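Local coordinates for N-carbamoylsarcosine amidase related protein (Thermoplasma acidophilum, PDB 3EEF) that probably hydrolyses carbon-nitrogen amide bonds as a zinc-containing member of the isochorismatase-like cysteine hydrolase family, at residues A[3-11]-A[38-49]; A[111-122]-A[137-148]. One frame throughout, in Å; residues are numbered along the deposited sequence.

Contacts 1 and 2 lie in one six-stranded parallel sheet, their centres about 11 Å apart. They come in series along the chain: 3-11 pairs with 38-49 before 111-122 pairs with 137-148. Across the sheet the order is 45-50, 3-8, 112-116, 137-141, with strands 86-90 and 164-166 outermost within the chain, so the two contacts adjoin where 3-8 meets 112-116. V8 knits that seam: its N lies 2.7 Å from I116 O and its O 2.8 Å from L118 N, both probable hydrogen bonds. Together the contacts build the middle of the sheet, and the loops leaving strands 3-8 and 112-116 approach the bound zinc ion.

Contact 1. Residues A[3-11]-A[38-49]; sequences PALVVVDMV and FRRSGLPVVYVN
A chi1 of -69° sets V48 CG1 beside the backbone N and leaves CG2 between that N and the carbonyl carbon, where it crosses V6 CG1 at 3.7 Å. On the other face of the sheet, the L5 backbone places CB over the ring of F38, near the C-terminal end of helix 22-40. That CB makes a CH-pi contact, 3.7 Å from the centroid and 13° off the normal, while P3 O comes to the ring edge. V7 lies alongside Y47 on the same face as L5, its CB close to Y47 CD1. Between these side chains, strands 3-8 and 45-50 run parallel, and the carbonyls of P44, L5, V46, V7 and V48 each accept one backbone N-H from the other segment. At the far end a water donates to V7 O at 2.6 Å and to N49 OD1 at 2.7 Å, and accepts from M10 N at 3.0 Å. It ties the inverse gamma turn centred on M10 to the strand end. The D9 side chain sits about 6 Å from the zinc ion. D50 N donates to D9 OD1, tying the end of strand 3-8 to the backbone of a zinc ligand and probably helping to position D50.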
loop_
_atom_site.group_PDB
_atom_site.type_symbol
_atom_site.label_atom_id
_atom_site.label_comp_id
_atom_site.label_asym_id
_atom_site.label_seq_id
_atom_site.Cartn_x
_atom_site.Cartn_y
_atom_site.Cartn_z
ATOM N N PRO A 3 -9.027 -10.440 18.844
ATOM C CA PRO A 3 -8.628 -11.110 17.645
ATOM C C PRO A 3 -9.706 -11.162 16.582
ATOM O O PRO A 3 -10.910 -11.111 16.900
ATOM C CB PRO A 3 -8.348 -12.514 18.142
ATOM C CG PRO A 3 -9.436 -12.726 19.175
ATOM C CD PRO A 3 -9.685 -11.366 19.785
ATOM N N ALA A 4 -9.265 -11.296 15.324
ATOM C CA ALA A 4 -10.160 -11.652 14.237
ATOM C C ALA A 4 -9.668 -12.914 13.589
ATOM O O ALA A 4 -8.458 -13.173 13.548
ATOM C CB ALA A 4 -10.222 -10.541 13.225
ATOM N N LEU A 5 -10.600 -13.693 13.059
ATOM C CA LEU A 5 -10.223 -14.926 12.378
ATOM C C LEU A 5 -10.167 -14.676 10.870
ATOM O O LEU A 5 -11.119 -14.169 10.292
ATOM C CB LEU A 5 -11.201 -16.049 12.709
ATOM C CG LEU A 5 -10.995 -17.378 12.014
ATOM C CD1 LEU A 5 -9.742 -18.143 12.570
ATOM C CD2 LEU A 5 -12.295 -18.182 12.134
ATOM N N VAL A 6 -9.027 -15.004 10.267
ATOM C CA VAL A 6 -8.821 -14.867 8.833
ATOM C C VAL A 6 -8.733 -16.268 8.261
ATOM O O VAL A 6 -7.854 -17.032 8.654
ATOM C CB VAL A 6 -7.549 -14.040 8.494
ATOM C CG1 VAL A 6 -7.363 -13.919 6.996
ATOM C CG2 VAL A 6 -7.647 -12.658 9.102
ATOM N N VAL A 7 -9.680 -16.606 7.382
ATOM C CA VAL A 7 -9.812 -17.955 6.831
ATOM C C VAL A 7 -9.308 -17.957 5.403
ATOM O O VAL A 7 -10.008 -17.467 4.487
ATOM C CB VAL A 7 -11.273 -18.456 6.827
ATOM C CG1 VAL A 7 -11.287 -19.889 6.419
ATOM C CG2 VAL A 7 -11.966 -18.308 8.221
ATOM N N VAL A 8 -8.113 -18.514 5.199
ATOM C CA VAL A 8 -7.415 -18.373 3.904
ATOM C C VAL A 8 -7.699 -19.502 2.871
ATOM O O VAL A 8 -7.369 -20.644 3.122
ATOM C CB VAL A 8 -5.873 -18.249 4.108
ATOM C CG1 VAL A 8 -5.177 -17.942 2.756
ATOM C CG2 VAL A 8 -5.541 -17.159 5.204
ATOM N N ASP A 9 -8.327 -19.161 1.739
ATOM C CA ASP A 9 -8.455 -20.075 0.578
ATOM C C ASP A 9 -9.098 -21.433 0.840
ATOM O O ASP A 9 -8.738 -22.444 0.208
ATOM C CB ASP A 9 -7.084 -20.279 -0.119
ATOM C CG ASP A 9 -6.691 -19.093 -1.007
ATOM O OD1 ASP A 9 -7.580 -18.473 -1.656
ATOM O OD2 ASP A 9 -5.476 -18.786 -1.054
HETATM N N MSE A 10 -10.085 -21.473 1.720
HETATM C CA MSE A 10 -10.812 -22.720 1.936
HETATM C C MSE A 10 -11.851 -22.835 0.824
HETATM O O MSE A 10 -13.047 -22.710 1.075
HETATM C CB MSE A 10 -11.469 -22.752 3.317
HETATM C CG MSE A 10 -10.485 -22.785 4.494
HETATM SE SE MSE A 10 -9.473 -24.433 4.615
HETATM C CE MSE A 10 -10.788 -25.596 5.495
ATOM N N VAL A 11 -11.377 -23.046 -0.408
ATOM C CA VAL A 11 -12.241 -22.990 -1.584
ATOM C C VAL A 11 -12.248 -24.344 -2.295
ATOM O O VAL A 11 -11.363 -25.163 -2.087
ATOM C CB VAL A 11 -11.834 -21.825 -2.545
ATOM C CG1 VAL A 11 -11.871 -20.497 -1.778
ATOM C CG2 VAL A 11 -10.427 -22.059 -3.144
ATOM N N PHE A 38 -15.620 -18.456 17.080
ATOM C CA PHE A 38 -15.481 -17.011 16.823
ATOM C C PHE A 38 -16.839 -16.346 16.635
ATOM O O PHE A 38 -17.093 -15.252 17.165
ATOM C CB PHE A 38 -14.586 -16.740 15.605
ATOM C CG PHE A 38 -13.181 -16.451 15.968
ATOM C CD1 PHE A 38 -12.347 -17.462 16.400
ATOM C CD2 PHE A 38 -12.682 -15.155 15.904
ATOM C CE1 PHE A 38 -11.024 -17.181 16.767
ATOM C CE2 PHE A 38 -11.371 -14.884 16.264
ATOM C CZ PHE A 38 -10.547 -15.896 16.698
ATOM N N ARG A 39 -17.692 -17.011 15.855
ATOM C CA ARG A 39 -19.060 -16.547 15.624
ATOM C C ARG A 39 -19.840 -16.505 16.932
ATOM O O ARG A 39 -20.422 -15.485 17.269
ATOM C CB ARG A 39 -19.791 -17.469 14.651
ATOM C CG ARG A 39 -19.355 -17.350 13.194
ATOM C CD ARG A 39 -20.467 -17.835 12.286
ATOM N NE ARG A 39 -19.997 -18.122 10.934
ATOM C CZ ARG A 39 -19.911 -19.333 10.377
ATOM N NH1 ARG A 39 -20.277 -20.435 11.041
ATOM N NH2 ARG A 39 -19.466 -19.449 9.128
ATOM N N ARG A 40 -19.835 -17.619 17.665
ATOM C CA ARG A 40 -20.576 -17.722 18.915
ATOM C C ARG A 40 -20.089 -16.652 19.896
ATOM O O ARG A 40 -20.812 -16.255 20.803
ATOM C CB ARG A 40 -20.466 -19.137 19.517
ATOM N N SER A 41 -18.868 -16.171 19.688
ATOM C CA SER A 41 -18.300 -15.142 20.537
ATOM C C SER A 41 -18.329 -13.712 19.953
ATOM O O SER A 41 -17.787 -12.799 20.573
ATOM C CB SER A 41 -16.882 -15.539 20.912
ATOM O OG SER A 41 -16.227 -14.452 21.519
ATOM N N GLY A 42 -18.965 -13.517 18.794
ATOM C CA GLY A 42 -19.166 -12.181 18.206
ATOM C C GLY A 42 -17.969 -11.547 17.495
ATOM O O GLY A 42 -18.069 -10.453 16.953
ATOM N N LEU A 43 -16.828 -12.216 17.490
ATOM C CA LEU A 43 -15.602 -11.645 16.915
ATOM C C LEU A 43 -15.609 -11.785 15.398
ATOM O O LEU A 43 -16.200 -12.723 14.877
ATOM C CB LEU A 43 -14.373 -12.344 17.501
ATOM C CG LEU A 43 -14.162 -12.205 19.013
ATOM C CD1 LEU A 43 -13.229 -13.272 19.511
ATOM C CD2 LEU A 43 -13.612 -10.820 19.353
ATOM N N PRO A 44 -14.906 -10.878 14.687
ATOM C CA PRO A 44 -14.937 -10.867 13.233
ATOM C C PRO A 44 -14.343 -12.128 12.587
ATOM O O PRO A 44 -13.314 -12.648 13.027
ATOM C CB PRO A 44 -14.095 -9.638 12.863
ATOM C CG PRO A 44 -13.880 -8.882 14.120
ATOM C CD PRO A 44 -13.969 -9.877 15.219
ATOM N N VAL A 45 -15.014 -12.589 11.543
ATOM C CA VAL A 45 -14.552 -13.708 10.724
ATOM C C VAL A 45 -14.463 -13.208 9.297
ATOM O O VAL A 45 -15.436 -12.669 8.768
ATOM C CB VAL A 45 -15.521 -14.855 10.785
ATOM C CG1 VAL A 45 -15.184 -15.901 9.687
ATOM C CG2 VAL A 45 -15.514 -15.469 12.207
ATOM N N VAL A 46 -13.287 -13.359 8.690
ATOM C CA VAL A 46 -13.032 -12.859 7.356
ATOM C C VAL A 46 -12.474 -13.948 6.440
ATOM O O VAL A 46 -11.406 -14.480 6.687
ATOM C CB VAL A 46 -11.999 -11.709 7.406
ATOM C CG1 VAL A 46 -11.762 -11.161 5.992
ATOM C CG2 VAL A 46 -12.458 -10.608 8.397
ATOM N N TYR A 47 -13.201 -14.250 5.378
ATOM C CA TYR A 47 -12.739 -15.182 4.386
ATOM C C TYR A 47 -11.999 -14.394 3.331
ATOM O O TYR A 47 -12.511 -13.403 2.829
ATOM C CB TYR A 47 -13.911 -15.928 3.734
ATOM C CG TYR A 47 -14.709 -16.850 4.655
ATOM C CD1 TYR A 47 -14.523 -18.233 4.627
ATOM C CD2 TYR A 47 -15.659 -16.342 5.530
ATOM C CE1 TYR A 47 -15.271 -19.070 5.451
ATOM C CE2 TYR A 47 -16.399 -17.177 6.367
ATOM C CZ TYR A 47 -16.206 -18.535 6.322
ATOM O OH TYR A 47 -16.960 -19.353 7.146
ATOM N N VAL A 48 -10.792 -14.853 2.997
ATOM C CA VAL A 48 -10.001 -14.269 1.937
ATOM C C VAL A 48 -9.724 -15.379 0.893
ATOM O O VAL A 48 -8.996 -16.305 1.174
ATOM C CB VAL A 48 -8.697 -13.602 2.483
ATOM C CG1 VAL A 48 -9.008 -12.385 3.288
ATOM C CG2 VAL A 48 -7.943 -14.535 3.383
ATOM N N ASN A 49 -10.308 -15.249 -0.304
ATOM C CA ASN A 49 -10.305 -16.284 -1.349
ATOM C C ASN A 49 -9.744 -15.814 -2.662
ATOM O O ASN A 49 -10.158 -14.777 -3.200
ATOM C CB ASN A 49 -11.734 -16.719 -1.613
ATOM C CG ASN A 49 -12.454 -17.045 -0.352
ATOM O OD1 ASN A 49 -11.959 -17.833 0.451
ATOM N ND2 ASN A 49 -13.603 -16.423 -0.136
HETATM O O HOH W 1 -11.397 -18.947 2.794
#

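Contact 2. Residues A[111-122]-A[137-148]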
loop_
_atom_site.group_PDB
_atom_site.type_symbol
_atom_site.label_atom_id
_atom_site.label_comp_id
_atom_site.label_asym_id
_atom_site.label_seq_id
_atom_site.Cartn_x
_atom_site.Cartn_y
_atom_site.Cartn_z
ATOM N N ASP A 111 -6.182 -6.423 17.122
ATOM C CA ASP A 111 -4.737 -6.403 17.368
ATOM C C ASP A 111 -4.049 -7.769 17.176
ATOM O O ASP A 111 -2.827 -7.868 17.247
ATOM C CB ASP A 111 -4.455 -5.854 18.773
ATOM C CG ASP A 111 -5.009 -6.757 19.866
ATOM O OD1 ASP A 111 -5.495 -7.857 19.535
ATOM O OD2 ASP A 111 -4.968 -6.359 21.045
ATOM N N THR A 112 -4.827 -8.814 16.902
ATOM C CA THR A 112 -4.309 -10.151 16.727
ATOM C C THR A 112 -5.079 -10.816 15.609
ATOM O O THR A 112 -6.323 -10.742 15.585
ATOM C CB THR A 112 -4.491 -10.976 17.996
ATOM O OG1 THR A 112 -3.876 -10.287 19.084
ATOM C CG2 THR A 112 -3.845 -12.395 17.866
ATOM N N VAL A 113 -4.364 -11.456 14.687
ATOM C CA VAL A 113 -5.027 -12.244 13.656
ATOM C C VAL A 113 -4.864 -13.697 13.960
ATOM O O VAL A 113 -3.784 -14.152 14.346
ATOM C CB VAL A 113 -4.489 -11.946 12.211
ATOM C CG1 VAL A 113 -4.919 -10.520 11.784
ATOM C CG2 VAL A 113 -2.997 -12.135 12.128
ATOM N N VAL A 114 -5.951 -14.430 13.838
ATOM C CA VAL A 114 -5.873 -15.894 13.941
ATOM C C VAL A 114 -6.025 -16.446 12.562
ATOM O O VAL A 114 -7.002 -16.141 11.881
ATOM C CB VAL A 114 -6.972 -16.469 14.835
ATOM C CG1 VAL A 114 -6.805 -17.979 14.939
ATOM C CG2 VAL A 114 -6.904 -15.806 16.202
ATOM N N LEU A 115 -5.051 -17.234 12.140
ATOM C CA LEU A 115 -4.947 -17.683 10.738
ATOM C C LEU A 115 -5.245 -19.174 10.586
ATOM O O LEU A 115 -4.657 -19.999 11.259
ATOM C CB LEU A 115 -3.530 -17.426 10.212
ATOM C CG LEU A 115 -3.038 -15.998 10.188
ATOM C CD1 LEU A 115 -1.585 -15.944 9.688
ATOM C CD2 LEU A 115 -3.956 -15.157 9.302
ATOM N N ILE A 116 -6.167 -19.508 9.705
ATOM C CA ILE A 116 -6.379 -20.878 9.312
ATOM C C ILE A 116 -6.545 -20.948 7.791
ATOM O O ILE A 116 -6.797 -19.916 7.135
ATOM C CB ILE A 116 -7.626 -21.458 10.024
ATOM C CG1 ILE A 116 -8.919 -20.838 9.510
ATOM C CG2 ILE A 116 -7.517 -21.255 11.545
ATOM C CD1 ILE A 116 -10.170 -21.447 10.166
ATOM N N GLY A 117 -6.389 -22.150 7.233
ATOM C CA GLY A 117 -6.662 -22.405 5.807
ATOM C C GLY A 117 -5.463 -22.896 5.006
ATOM O O GLY A 117 -4.538 -23.480 5.548
ATOM N N LEU A 118 -5.469 -22.575 3.720
ATOM C CA LEU A 118 -4.549 -23.118 2.722
ATOM C C LEU A 118 -3.612 -22.067 2.147
ATOM O O LEU A 118 -4.076 -21.059 1.597
ATOM C CB LEU A 118 -5.364 -23.723 1.556
ATOM C CG LEU A 118 -6.378 -24.701 2.098
ATOM C CD1 LEU A 118 -7.114 -25.344 0.974
ATOM C CD2 LEU A 118 -5.694 -25.724 3.078
ATOM N N ASP A 119 -2.299 -22.260 2.270
ATOM C CA ASP A 119 -1.675 -23.281 3.117
ATOM C C ASP A 119 -0.480 -22.684 3.821
ATOM O O ASP A 119 -0.073 -21.550 3.528
ATOM C CB ASP A 119 -1.265 -24.514 2.294
ATOM C CG ASP A 119 -0.498 -24.167 1.053
ATOM O OD1 ASP A 119 0.575 -23.547 1.205
ATOM O OD2 ASP A 119 -0.948 -24.545 -0.053
ATOM N N ALA A 120 0.091 -23.464 4.731
ATOM C CA ALA A 120 1.236 -23.062 5.546
ATOM C C ALA A 120 2.505 -22.579 4.781
ATOM O O ALA A 120 3.364 -21.867 5.334
ATOM C CB ALA A 120 1.604 -24.245 6.491
ATOM N N ASP A 121 2.642 -23.004 3.539
ATOM C CA ASP A 121 3.814 -22.661 2.733
ATOM C C ASP A 121 3.660 -21.395 1.919
ATOM O O ASP A 121 4.645 -20.687 1.671
ATOM C CB ASP A 121 4.094 -23.798 1.754
ATOM C CG ASP A 121 5.004 -24.816 2.322
ATOM O OD1 ASP A 121 5.248 -24.773 3.552
ATOM O OD2 ASP A 121 5.491 -25.655 1.540
ATOM N N ILE A 122 2.440 -21.167 1.439
ATOM C CA ILE A 122 2.175 -20.088 0.522
ATOM C C ILE A 122 1.209 -19.063 1.147
ATOM O O ILE A 122 1.660 -18.146 1.867
ATOM C CB ILE A 122 1.669 -20.617 -0.821
ATOM C CG1 ILE A 122 2.653 -21.652 -1.405
ATOM C CG2 ILE A 122 1.500 -19.489 -1.797
ATOM C CD1 ILE A 122 2.106 -22.361 -2.674
ATOM N N ARG A 137 -0.432 -9.061 16.142
ATOM C CA ARG A 137 0.088 -10.340 16.662
ATOM C C ARG A 137 -0.552 -11.459 15.869
ATOM O O ARG A 137 -1.634 -11.285 15.283
ATOM C CB ARG A 137 -0.212 -10.539 18.147
ATOM C CG ARG A 137 0.439 -9.508 19.071
ATOM C CD ARG A 137 1.977 -9.640 19.144
ATOM N NE ARG A 137 2.441 -11.006 19.447
ATOM C CZ ARG A 137 2.274 -11.661 20.613
ATOM N NH1 ARG A 137 1.631 -11.097 21.639
ATOM N NH2 ARG A 137 2.760 -12.905 20.761
ATOM N N ILE A 138 0.131 -12.609 15.841
ATOM C CA ILE A 138 -0.256 -13.699 14.977
ATOM C C ILE A 138 -0.423 -15.017 15.721
ATOM O O ILE A 138 0.458 -15.416 16.480
ATOM C CB ILE A 138 0.779 -13.919 13.850
ATOM C CG1 ILE A 138 0.947 -12.628 13.000
ATOM C CG2 ILE A 138 0.348 -15.133 12.975
ATOM C CD1 ILE A 138 2.264 -12.505 12.147
ATOM N N ILE A 139 -1.535 -15.701 15.453
ATOM C CA ILE A 139 -1.803 -17.020 15.960
ATOM C C ILE A 139 -2.165 -17.866 14.767
ATOM O O ILE A 139 -2.896 -17.408 13.887
ATOM C CB ILE A 139 -3.025 -17.002 16.952
ATOM C CG1 ILE A 139 -2.693 -16.134 18.180
ATOM C CG2 ILE A 139 -3.458 -18.429 17.359
ATOM C CD1 ILE A 139 -3.875 -15.962 19.157
ATOM N N VAL A 140 -1.648 -19.088 14.735
ATOM C CA VAL A 140 -1.972 -20.065 13.714
ATOM C C VAL A 140 -2.538 -21.348 14.346
ATOM O O VAL A 140 -1.993 -21.855 15.303
ATOM C CB VAL A 140 -0.714 -20.415 12.910
ATOM C CG1 VAL A 140 -1.073 -21.307 11.713
ATOM C CG2 VAL A 140 -0.036 -19.153 12.449
ATOM N N VAL A 141 -3.652 -21.845 13.821
ATOM C CA VAL A 141 -4.271 -23.072 14.310
ATOM C C VAL A 141 -3.765 -24.271 13.520
ATOM O O VAL A 141 -4.330 -24.594 12.494
ATOM C CB VAL A 141 -5.797 -22.962 14.220
ATOM C CG1 VAL A 141 -6.494 -24.194 14.830
ATOM C CG2 VAL A 141 -6.234 -21.681 14.910
ATOM N N GLU A 142 -2.705 -24.920 14.017
ATOM C CA GLU A 142 -1.961 -25.934 13.269
ATOM C C GLU A 142 -2.819 -26.978 12.554
ATOM O O GLU A 142 -2.579 -27.266 11.387
ATOM C CB GLU A 142 -0.904 -26.631 14.142
ATOM C CG GLU A 142 -1.437 -27.401 15.356
ATOM C CD GLU A 142 -0.334 -28.067 16.219
ATOM O OE1 GLU A 142 0.860 -28.078 15.849
ATOM O OE2 GLU A 142 -0.675 -28.589 17.299
ATOM N N ASP A 143 -3.838 -27.491 13.233
ATOM C CA ASP A 143 -4.670 -28.562 12.691
ATOM C C ASP A 143 -5.667 -28.040 11.705
ATOM O O ASP A 143 -6.320 -28.818 10.998
ATOM C CB ASP A 143 -5.384 -29.392 13.793
ATOM C CG ASP A 143 -6.230 -28.553 14.716
ATOM O OD1 ASP A 143 -5.835 -27.408 15.043
ATOM O OD2 ASP A 143 -7.301 -29.044 15.121
ATOM N N ALA A 144 -5.785 -26.726 11.648
ATOM C CA ALA A 144 -6.649 -26.108 10.667
ATOM C C ALA A 144 -5.833 -25.508 9.519
ATOM O O ALA A 144 -6.365 -24.798 8.690
ATOM C CB ALA A 144 -7.531 -25.071 11.324
ATOM N N VAL A 145 -4.548 -25.839 9.448
ATOM C CA VAL A 145 -3.696 -25.416 8.326
ATOM C C VAL A 145 -3.016 -26.636 7.708
ATOM O O VAL A 145 -2.555 -27.517 8.422
ATOM C CB VAL A 145 -2.663 -24.391 8.798
ATOM C CG1 VAL A 145 -1.625 -24.089 7.734
ATOM C CG2 VAL A 145 -3.375 -23.117 9.202
ATOM N N ALA A 146 -2.938 -26.671 6.382
ATOM C CA ALA A 146 -2.252 -27.772 5.675
ATOM C C ALA A 146 -0.945 -27.325 5.083
ATOM O O ALA A 146 -0.928 -26.315 4.404
ATOM C CB ALA A 146 -3.132 -28.273 4.559
ATOM N N ALA A 147 0.132 -28.091 5.289
ATOM C CA ALA A 147 1.413 -27.849 4.596
ATOM C C ALA A 147 1.331 -28.302 3.130
ATOM O O ALA A 147 0.395 -29.029 2.753
ATOM C CB ALA A 147 2.552 -28.575 5.311
ATOM N N ARG A 148 2.280 -27.840 2.309
ATOM C CA ARG A 148 2.407 -28.288 0.931
ATOM C C ARG A 148 3.817 -28.861 0.684
ATOM O O ARG A 148 3.961 -30.062 0.482
ATOM C CB ARG A 148 2.055 -27.160 -0.059
ATOM C CG ARG A 148 1.996 -27.620 -1.527
ATOM C CD ARG A 148 1.698 -26.472 -2.532
ATOM N NE ARG A 148 0.279 -26.100 -2.589
ATOM C CZ ARG A 148 -0.710 -26.853 -3.113
ATOM N NH1 ARG A 148 -0.479 -28.076 -3.648
ATOM N NH2 ARG A 148 -1.965 -26.385 -3.091
#
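D119 follows a cis peptide bond, although it is no proline, and from there its side chain reaches R148 in the facing segment. A chi1 of 49° puts CG in the cramped place between backbone N and carbonyl carbon; the two carboxylate oxygens then serve different partners. D119 OD1 accepts from D121 N at 3.2 Å, an Asx turn, and also from I122 N, which makes the wider Asx motif. OD2 makes a salt bridge with R148 NE at 3.2 Å; the bond is weak, and the carboxylate and guanidinium planes are 69° apart.

Upstream, strands 112-116 and 137-141 pair in parallel by regular backbone bonds, among them L115 N to I139 O at 2.8 Å. The ladder fades at V141 N, whose weak bond to L115 O measures 3.3 Å. There 137-148 folds through two overlapping type I turns, V141-A144 and E142-V145, and pairing resumes when G117 N donates to A144 O at 3.0 Å.

Apolar side chains bridge this irregular region. I116 CG2 lies against V141 CB at 3.6 Å, alongside and pointing the same way, and also touches A144 CB. V114 CG1 crosses V141 CG2 nearby. At the end of the second turn V145 CG1, anti to its backbone N, meets A120 CB at 3.5 Å.

D121 OD2 accepts from the backbone N of I149 and D150, fixing the loop beyond R148, while D121 O bonds Y156 OH of the second subunit. The I122 side chain comes within about 7 Å of the zinc ion. The strands belong to a right-handed beta-alpha-beta crossover through helix 123-133. A non-proline cis peptide shortly before that helix is consistent with the active-site architecture of isochorismatase-like cysteine hydrolases.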